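Local structure of non-toxic crystal protein (Bacillus thuringiensis, 2D42) at residues 84-90 / 225-231. The protein is a parasporal crystal protein of Bacillus thuringiensis that is non-toxic, yet closely resembles the aerolysin-type beta-pore-forming toxins in its fold. Sequence-based numbering, arbitrary orientation.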
# COMPACT_ATOMS: atom_id res chain seq x y z
N ARG A 84 7.55 -9.89 1.35
CA ARG A 84 6.23 -9.54 0.84
C ARG A 84 5.39 -8.69 1.77
O ARG A 84 5.50 -8.79 2.99
CB ARG A 84 5.45 -10.81 0.50
CG ARG A 84 4.01 -10.57 0.11
CD ARG A 84 3.38 -11.82 -0.48
NE ARG A 84 4.14 -12.32 -1.62
CZ ARG A 84 3.75 -13.33 -2.39
NH1 ARG A 84 2.61 -13.95 -2.16
NH2 ARG A 84 4.52 -13.73 -3.40
N THR A 85 4.56 -7.84 1.17
CA THR A 85 3.65 -7.00 1.93
C THR A 85 2.31 -7.14 1.23
O THR A 85 2.24 -7.21 0.01
CB THR A 85 4.07 -5.52 1.93
OG1 THR A 85 3.93 -4.99 0.61
CG2 THR A 85 5.51 -5.39 2.38
N SER A 86 1.24 -7.18 2.02
CA SER A 86 -0.09 -7.32 1.46
C SER A 86 -1.03 -6.26 2.06
O SER A 86 -0.93 -5.93 3.24
CB SER A 86 -0.62 -8.71 1.77
OG SER A 86 -1.91 -8.89 1.21
N SER A 87 -1.92 -5.71 1.23
CA SER A 87 -2.88 -4.71 1.71
C SER A 87 -4.29 -5.11 1.31
O SER A 87 -4.48 -5.93 0.41
CB SER A 87 -2.56 -3.34 1.11
OG SER A 87 -2.90 -3.31 -0.27
N GLN A 88 -5.28 -4.54 1.99
CA GLN A 88 -6.67 -4.84 1.67
C GLN A 88 -7.59 -3.76 2.18
O GLN A 88 -7.62 -3.46 3.38
CB GLN A 88 -7.10 -6.18 2.31
CG GLN A 88 -8.51 -6.60 1.93
CD GLN A 88 -8.98 -7.82 2.71
OE1 GLN A 88 -9.95 -8.46 2.33
NE2 GLN A 88 -8.30 -8.12 3.80
N THR A 89 -8.35 -3.16 1.27
CA THR A 89 -9.28 -2.11 1.66
C THR A 89 -10.53 -2.64 2.35
O THR A 89 -11.08 -3.67 1.97
CB THR A 89 -9.76 -1.32 0.43
OG1 THR A 89 -8.63 -0.68 -0.19
CG2 THR A 89 -10.81 -0.26 0.85
N ARG A 90 -10.96 -1.91 3.37
CA ARG A 90 -12.17 -2.24 4.11
C ARG A 90 -13.24 -1.23 3.67
O ARG A 90 -14.31 -1.61 3.19
CB ARG A 90 -11.94 -2.12 5.61
CG ARG A 90 -13.21 -2.22 6.42
CD ARG A 90 -12.97 -1.97 7.89
NE ARG A 90 -14.21 -2.13 8.66
CZ ARG A 90 -14.31 -1.95 9.97
NH1 ARG A 90 -13.24 -1.60 10.68
NH2 ARG A 90 -15.47 -2.13 10.58
N GLU A 225 -10.52 3.29 5.05
CA GLU A 225 -9.69 2.46 5.90
C GLU A 225 -9.34 1.11 5.29
O GLU A 225 -10.10 0.55 4.51
CB GLU A 225 -10.44 2.25 7.22
CG GLU A 225 -9.73 1.42 8.25
CD GLU A 225 -10.67 1.00 9.36
OE1 GLU A 225 -11.44 1.86 9.85
OE2 GLU A 225 -10.65 -0.19 9.75
N GLY A 226 -8.18 0.60 5.68
CA GLY A 226 -7.74 -0.69 5.19
C GLY A 226 -6.76 -1.33 6.18
O GLY A 226 -6.72 -0.96 7.35
N THR A 227 -5.97 -2.28 5.70
CA THR A 227 -4.97 -2.93 6.53
C THR A 227 -3.83 -3.36 5.63
O THR A 227 -4.00 -3.47 4.42
CB THR A 227 -5.52 -4.21 7.23
OG1 THR A 227 -5.91 -5.15 6.23
CG2 THR A 227 -6.72 -3.89 8.10
N ILE A 228 -2.65 -3.57 6.22
CA ILE A 228 -1.49 -4.04 5.47
C ILE A 228 -0.73 -4.95 6.41
O ILE A 228 -0.79 -4.79 7.62
CB ILE A 228 -0.53 -2.91 5.04
CG1 ILE A 228 -0.02 -2.16 6.27
CG2 ILE A 228 -1.22 -1.98 4.04
CD1 ILE A 228 1.04 -1.14 5.95
N SER A 229 -0.01 -5.91 5.84
CA SER A 229 0.78 -6.82 6.64
C SER A 229 1.95 -7.24 5.77
O SER A 229 1.84 -7.24 4.54
CB SER A 229 -0.05 -8.04 7.03
OG SER A 229 -0.35 -8.81 5.89
N GLY A 230 3.06 -7.59 6.39
CA GLY A 230 4.20 -8.01 5.61
C GLY A 230 5.48 -8.15 6.39
O GLY A 230 5.49 -8.09 7.62
N GLN A 231 6.57 -8.35 5.67
CA GLN A 231 7.88 -8.50 6.29
C GLN A 231 8.90 -7.68 5.53
O GLN A 231 8.69 -7.35 4.36
CB GLN A 231 8.29 -9.97 6.27
CG GLN A 231 7.40 -10.86 7.10
CD GLN A 231 7.58 -12.33 6.79
OE1 GLN A 231 7.37 -13.19 7.65
NE2 GLN A 231 7.97 -12.63 5.55
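Antiparallel strand pairing joins residues 84-90 of strand 71-94 to residues 225-231 of strand 219-244, near the middle of this elongated chain, and it illustrates how backbone bonding can carry a sheet while side chains sort onto its two faces. S86 and S229 form a hydrogen-bonded pair: S86 N donates a hydrogen bond to S229 O at 2.6 Å, nearly straight, and S229 N donates one to S86 O at 2.8 Å. Q88 and T227 form the same two-bond pair, the bond from T227 N to Q88 O being the longer at 3.1 Å. Between these pairs S87 and I228 form a non-hydrogen-bonded pair, and their side chains leave on the same face, with I228 CG2 only 3.5 Å from S87 CB, a tight carbon contact.

Long strands rich in serine and threonine, as here, are a familiar feature of the aerolysin/epsilon-toxin family to which this sequence belongs. T85, S87 and I228 share the face covered by strand 114-122. There the hydroxyls of T85 and S87 bond to the main-chain oxygens of A119 and E121, and I228 packs on I118 and F120. The opposite face carries S86, Q88, T227 and S229.

Where the chain turns a corner at R90, R90 N bonds to E225 O at 2.8 Å, and the two side chains run alongside each other. Both have CG anti to the backbone N (R90 chi1 170°, E225 chi1 -179°) and extend the same way, which brings R90 NH1 to the syn side of E225 OE2 at 3.1 Å, though well out of the carboxylate plane. In this salt bridge the guanidinium and carboxylate planes stand almost perpendicular, 88° apart.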